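Local coordinates for protein ferredoxin (Thermus aquaticus, PDB 1H98) that carries electrons in a wide variety of metabolic reactions by means of one [3Fe-4S] and one [4Fe-4S] cluster, at residues A[26-38]-A[65-77]. Residues are numbered along the deposited sequence; the frame is centred on the assembly and turned at random.
Sequences YDGGDQFYIHPEE and KSYIEKNRKLAGL. With F3S (Fe3-s4 cluster), chain C; SF4 (iron/sulfur cluster), chain B.
The ring of Y33 lies against the C-terminal end of helix 66-74: L74 CB sits over one face in a CH-pi contact, 3.7 Å from the ring centroid, and A75 CB reaches its CE1 at 3.8 Å. With CG between its backbone N and carbonyl carbon (chi1 68°), the ring lies between the helix and the partner strand, Y26 CA facing its other side near the rim. A serine here would probably open a gap between hairpin and helix and leave L74 CB without its aromatic face. A75 CB also covers the H35 ring, 3.9 Å from its centroid, and touches P36 CD; beyond it, L77 CD1 packs against P36 CG. N71 OD1 takes the backbone N-H of I34 at 3.0 Å in a nearly straight bond (174°). Strands 25-27 and 32-34 form one of the two short two-stranded antiparallel sheets of the bacterial ferredoxin fold, the hairpin one; the other pairs strands 2-4 and 54-56. The C-terminal helix crosses strand 32-34 nearly at right angles, on the side away from the clusters; I34 CD1 approaches S4 of the [4Fe-4S] cluster. At the turn, the fully extended K70 bridges D30 OD2 (3.0 Å, salt bridge) and Q31 OE1 (2.8 Å from NZ), meeting the carboxylate on its syn side. Farther out, Q31 NE2 is held by F32 O and I4 O, while N71 ND2, bonded to Y67 O and I4 O, fixes the amide that presents OD1.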
loop_
_atom_site.group_PDB
_atom_site.type_symbol
_atom_site.label_atom_id
_atom_site.label_comp_id
_atom_site.label_asym_id
_atom_site.label_seq_id
_atom_site.Cartn_x
_atom_site.Cartn_y
_atom_site.Cartn_z
ATOM N N TYR A 26 -6.693 -3.600 0.450
ATOM C CA TYR A 26 -8.006 -3.551 -0.183
ATOM C C TYR A 26 -8.079 -2.735 -1.473
ATOM O O TYR A 26 -7.276 -1.827 -1.705
ATOM C CB TYR A 26 -9.024 -2.973 0.806
ATOM C CG TYR A 26 -9.042 -3.631 2.169
ATOM C CD1 TYR A 26 -9.814 -4.771 2.400
ATOM C CD2 TYR A 26 -8.312 -3.096 3.238
ATOM C CE1 TYR A 26 -9.870 -5.364 3.655
ATOM C CE2 TYR A 26 -8.362 -3.680 4.500
ATOM C CZ TYR A 26 -9.146 -4.814 4.697
ATOM O OH TYR A 26 -9.219 -5.388 5.938
ATOM N N ASP A 27 -9.095 -3.035 -2.280
ATOM C CA ASP A 27 -9.329 -2.354 -3.548
ATOM C C ASP A 27 -9.863 -0.949 -3.283
ATOM O O ASP A 27 -10.934 -0.787 -2.703
ATOM C CB ASP A 27 -10.346 -3.155 -4.378
ATOM C CG ASP A 27 -10.463 -2.664 -5.815
ATOM O OD1 ASP A 27 -9.974 -1.565 -6.145
ATOM O OD2 ASP A 27 -11.054 -3.392 -6.632
ATOM N N GLY A 28 -9.126 0.061 -3.735
ATOM C CA GLY A 28 -9.548 1.433 -3.532
ATOM C C GLY A 28 -9.978 2.128 -4.809
ATOM O O GLY A 28 -10.042 3.355 -4.857
ATOM N N GLY A 29 -10.262 1.355 -5.852
ATOM C CA GLY A 29 -10.685 1.945 -7.109
ATOM C C GLY A 29 -9.537 2.095 -8.086
ATOM O O GLY A 29 -9.244 1.169 -8.840
ATOM N N ASP A 30 -8.862 3.240 -8.064
ATOM C CA ASP A 30 -7.743 3.454 -8.978
ATOM C C ASP A 30 -6.453 2.760 -8.527
ATOM O O ASP A 30 -5.490 2.670 -9.288
ATOM C CB ASP A 30 -7.521 4.953 -9.242
ATOM C CG ASP A 30 -7.020 5.725 -8.019
ATOM O OD1 ASP A 30 -7.147 5.251 -6.864
ATOM O OD2 ASP A 30 -6.503 6.842 -8.231
ATOM N N GLN A 31 -6.456 2.248 -7.300
ATOM C CA GLN A 31 -5.302 1.547 -6.747
ATOM C C GLN A 31 -5.751 0.778 -5.511
ATOM O O GLN A 31 -6.868 0.974 -5.023
ATOM C CB GLN A 31 -4.210 2.547 -6.328
ATOM C CG GLN A 31 -4.610 3.487 -5.179
ATOM C CD GLN A 31 -3.426 4.266 -4.602
ATOM O OE1 GLN A 31 -3.171 5.406 -4.980
ATOM N NE2 GLN A 31 -2.711 3.651 -3.672
ATOM N N PHE A 32 -4.918 -0.148 -5.055
ATOM C CA PHE A 32 -5.214 -0.878 -3.830
ATOM C C PHE A 32 -4.604 -0.014 -2.725
ATOM O O PHE A 32 -3.820 0.894 -3.010
ATOM C CB PHE A 32 -4.592 -2.276 -3.852
ATOM C CG PHE A 32 -5.523 -3.337 -4.367
ATOM C CD1 PHE A 32 -5.912 -3.359 -5.705
ATOM C CD2 PHE A 32 -6.055 -4.286 -3.504
ATOM C CE1 PHE A 32 -6.827 -4.311 -6.174
ATOM C CE2 PHE A 32 -6.972 -5.243 -3.963
ATOM C CZ PHE A 32 -7.356 -5.250 -5.301
ATOM N N TYR A 33 -5.014 -0.227 -1.484
ATOM C CA TYR A 33 -4.474 0.561 -0.388
ATOM C C TYR A 33 -4.278 -0.336 0.812
ATOM O O TYR A 33 -4.870 -1.416 0.890
ATOM C CB TYR A 33 -5.411 1.727 -0.044
ATOM C CG TYR A 33 -6.728 1.299 0.560
ATOM C CD1 TYR A 33 -6.878 1.191 1.941
ATOM C CD2 TYR A 33 -7.822 0.992 -0.250
ATOM C CE1 TYR A 33 -8.078 0.786 2.503
ATOM C CE2 TYR A 33 -9.029 0.587 0.302
ATOM C CZ TYR A 33 -9.150 0.485 1.677
ATOM O OH TYR A 33 -10.348 0.080 2.229
ATOM N N ILE A 34 -3.421 0.103 1.726
ATOM C CA ILE A 34 -3.128 -0.638 2.944
ATOM C C ILE A 34 -3.831 0.040 4.114
ATOM O O ILE A 34 -3.688 1.252 4.315
ATOM C CB ILE A 34 -1.596 -0.695 3.203
ATOM C CG1 ILE A 34 -0.929 -1.630 2.182
ATOM C CG2 ILE A 34 -1.308 -1.165 4.622
ATOM C CD1 ILE A 34 0.592 -1.581 2.186
ATOM N N HIS A 35 -4.631 -0.718 4.860
ATOM C CA HIS A 35 -5.316 -0.145 6.011
ATOM C C HIS A 35 -4.270 0.055 7.116
ATOM O O HIS A 35 -3.758 -0.909 7.681
ATOM C CB HIS A 35 -6.442 -1.054 6.482
ATOM C CG HIS A 35 -7.367 -0.392 7.449
ATOM N ND1 HIS A 35 -8.714 -0.239 7.202
ATOM C CD2 HIS A 35 -7.137 0.182 8.653
ATOM C CE1 HIS A 35 -9.273 0.404 8.214
ATOM N NE2 HIS A 35 -8.337 0.670 9.107
ATOM N N PRO A 36 -4.002 1.318 7.483
ATOM C CA PRO A 36 -3.027 1.727 8.502
ATOM C C PRO A 36 -3.197 1.113 9.880
ATOM O O PRO A 36 -2.207 0.790 10.537
ATOM C CB PRO A 36 -3.207 3.246 8.564
ATOM C CG PRO A 36 -3.787 3.593 7.226
ATOM C CD PRO A 36 -4.765 2.483 7.008
ATOM N N GLU A 37 -4.444 0.981 10.318
ATOM C CA GLU A 37 -4.745 0.424 11.635
ATOM C C GLU A 37 -4.655 -1.099 11.693
ATOM O O GLU A 37 -4.650 -1.674 12.776
ATOM C CB GLU A 37 -6.145 0.862 12.098
ATOM C CG GLU A 37 -6.432 2.369 12.020
ATOM C CD GLU A 37 -5.653 3.203 13.038
ATOM O OE1 GLU A 37 -5.911 3.060 14.254
ATOM O OE2 GLU A 37 -4.798 4.024 12.623
ATOM N N GLU A 38 -4.620 -1.752 10.535
ATOM C CA GLU A 38 -4.550 -3.213 10.497
ATOM C C GLU A 38 -3.151 -3.738 10.176
ATOM O O GLU A 38 -2.765 -4.820 10.632
ATOM C CB GLU A 38 -5.558 -3.776 9.486
ATOM C CG GLU A 38 -7.007 -3.475 9.829
ATOM C CD GLU A 38 -7.998 -4.009 8.799
ATOM O OE1 GLU A 38 -7.577 -4.534 7.748
ATOM O OE2 GLU A 38 -9.216 -3.900 9.049
ATOM N N LYS A 65 4.613 11.616 -0.723
ATOM C CA LYS A 65 4.093 11.755 0.642
ATOM C C LYS A 65 2.574 11.831 0.702
ATOM O O LYS A 65 1.966 11.375 1.670
ATOM C CB LYS A 65 4.684 12.987 1.326
ATOM C CG LYS A 65 6.205 12.970 1.422
ATOM C CD LYS A 65 6.721 12.162 2.599
ATOM C CE LYS A 65 6.631 12.978 3.878
ATOM N NZ LYS A 65 7.257 12.313 5.057
ATOM N N SER A 66 1.962 12.390 -0.334
ATOM C CA SER A 66 0.508 12.523 -0.388
ATOM C C SER A 66 -0.217 11.174 -0.343
ATOM O O SER A 66 -1.391 11.105 0.033
ATOM C CB SER A 66 0.088 13.285 -1.645
ATOM O OG SER A 66 0.401 12.552 -2.817
ATOM N N TYR A 67 0.472 10.102 -0.730
ATOM C CA TYR A 67 -0.138 8.782 -0.721
ATOM C C TYR A 67 -0.387 8.230 0.678
ATOM O O TYR A 67 -1.226 7.345 0.861
ATOM C CB TYR A 67 0.660 7.810 -1.586
ATOM C CG TYR A 67 0.432 8.073 -3.056
ATOM C CD1 TYR A 67 1.246 8.961 -3.758
ATOM C CD2 TYR A 67 -0.644 7.488 -3.729
ATOM C CE1 TYR A 67 0.990 9.266 -5.090
ATOM C CE2 TYR A 67 -0.910 7.790 -5.061
ATOM C CZ TYR A 67 -0.090 8.679 -5.733
ATOM O OH TYR A 67 -0.353 9.009 -7.039
ATOM N N ILE A 68 0.292 8.786 1.676
ATOM C CA ILE A 68 0.083 8.348 3.051
ATOM C C ILE A 68 -1.364 8.697 3.431
ATOM O O ILE A 68 -2.137 7.827 3.865
ATOM C CB ILE A 68 1.066 9.040 4.024
ATOM C CG1 ILE A 68 2.505 8.611 3.717
ATOM C CG2 ILE A 68 0.694 8.718 5.469
ATOM C CD1 ILE A 68 3.572 9.436 4.431
ATOM N N GLU A 69 -1.746 9.954 3.211
ATOM C CA GLU A 69 -3.099 10.395 3.527
ATOM C C GLU A 69 -4.135 9.744 2.612
ATOM O O GLU A 69 -5.251 9.460 3.046
ATOM C CB GLU A 69 -3.207 11.922 3.477
ATOM C CG GLU A 69 -4.569 12.479 3.921
ATOM C CD GLU A 69 -5.012 12.016 5.317
ATOM O OE1 GLU A 69 -4.152 11.740 6.180
ATOM O OE2 GLU A 69 -6.239 11.939 5.556
ATOM N N LYS A 70 -3.767 9.496 1.356
ATOM C CA LYS A 70 -4.684 8.848 0.418
ATOM C C LYS A 70 -5.077 7.459 0.927
ATOM O O LYS A 70 -6.254 7.106 0.924
ATOM C CB LYS A 70 -4.062 8.737 -0.978
ATOM C CG LYS A 70 -5.043 8.220 -2.017
ATOM C CD LYS A 70 -4.426 8.117 -3.392
ATOM C CE LYS A 70 -5.455 7.606 -4.395
ATOM N NZ LYS A 70 -4.894 7.442 -5.762
ATOM N N ASN A 71 -4.088 6.677 1.359
ATOM C CA ASN A 71 -4.346 5.340 1.894
ATOM C C ASN A 71 -5.234 5.475 3.129
ATOM O O ASN A 71 -6.150 4.681 3.331
ATOM C CB ASN A 71 -3.037 4.637 2.262
ATOM C CG ASN A 71 -2.359 3.984 1.068
ATOM O OD1 ASN A 71 -2.126 2.773 1.059
ATOM N ND2 ASN A 71 -2.013 4.780 0.067
ATOM N N ARG A 72 -4.964 6.488 3.951
ATOM C CA ARG A 72 -5.770 6.730 5.149
ATOM C C ARG A 72 -7.222 7.051 4.789
ATOM O O ARG A 72 -8.146 6.495 5.381
ATOM C CB ARG A 72 -5.177 7.867 6.000
ATOM C CG ARG A 72 -3.932 7.473 6.797
ATOM C CD ARG A 72 -3.339 8.646 7.579
ATOM N NE ARG A 72 -4.331 9.270 8.455
ATOM C CZ ARG A 72 -4.626 8.850 9.684
ATOM N NH1 ARG A 72 -3.999 7.808 10.208
ATOM N NH2 ARG A 72 -5.597 9.446 10.369
ATOM N N LYS A 73 -7.426 7.934 3.816
ATOM C CA LYS A 73 -8.777 8.307 3.405
ATOM C C LYS A 73 -9.521 7.126 2.807
ATOM O O LYS A 73 -10.713 6.955 3.048
ATOM C CB LYS A 73 -8.759 9.470 2.408
ATOM C CG LYS A 73 -8.578 10.852 3.040
ATOM C CD LYS A 73 -8.531 11.929 1.959
ATOM N N LEU A 74 -8.824 6.328 2.007
ATOM C CA LEU A 74 -9.431 5.156 1.401
ATOM C C LEU A 74 -9.850 4.180 2.499
ATOM O O LEU A 74 -10.873 3.502 2.382
ATOM C CB LEU A 74 -8.465 4.496 0.409
ATOM C CG LEU A 74 -8.201 5.266 -0.893
ATOM C CD1 LEU A 74 -7.148 4.560 -1.723
ATOM C CD2 LEU A 74 -9.476 5.409 -1.695
ATOM N N ALA A 75 -9.067 4.115 3.573
ATOM C CA ALA A 75 -9.379 3.236 4.698
ATOM C C ALA A 75 -10.535 3.796 5.538
ATOM O O ALA A 75 -11.022 3.129 6.451
ATOM C CB ALA A 75 -8.149 3.028 5.561
ATOM N N GLY A 76 -10.956 5.018 5.219
ATOM C CA GLY A 76 -12.048 5.665 5.925
ATOM C C GLY A 76 -11.633 6.355 7.206
ATOM O O GLY A 76 -12.468 6.586 8.083
ATOM N N LEU A 77 -10.347 6.670 7.327
ATOM C CA LEU A 77 -9.823 7.337 8.521
ATOM C C LEU A 77 -9.751 8.856 8.327
ATOM O O LEU A 77 -10.111 9.337 7.230
ATOM C CB LEU A 77 -8.429 6.793 8.854
ATOM C CG LEU A 77 -8.268 5.288 9.091
ATOM C CD1 LEU A 77 -6.796 4.957 9.266
ATOM C CD2 LEU A 77 -9.062 4.839 10.310
ATOM O OXT LEU A 77 -9.297 9.551 9.265
HETATM FE FE1 F3S C . -0.280 -4.618 -4.940
HETATM FE FE3 F3S C . -0.774 -2.385 -6.552
HETATM FE FE4 F3S C . 1.707 -3.617 -6.547
HETATM S S1 F3S C . -2.191 -4.157 -6.161
HETATM S S2 F3S C . 1.174 -5.844 -6.216
HETATM S S3 F3S C . 0.712 -2.524 -4.739
HETATM S S4 F3S C . 0.534 -2.871 -8.377
HETATM FE FE1 SF4 B . 1.335 -4.504 6.301
HETATM FE FE2 SF4 B . 0.321 -6.767 5.047
HETATM FE FE3 SF4 B . 2.429 -5.382 3.913
HETATM FE FE4 SF4 B . 2.781 -6.871 6.210
HETATM S S1 SF4 B . 2.228 -7.686 4.107
HETATM S S2 SF4 B . 3.583 -4.679 5.787
HETATM S S3 SF4 B . 0.790 -6.525 7.306
HETATM S S4 SF4 B . 0.254 -4.584 4.245
#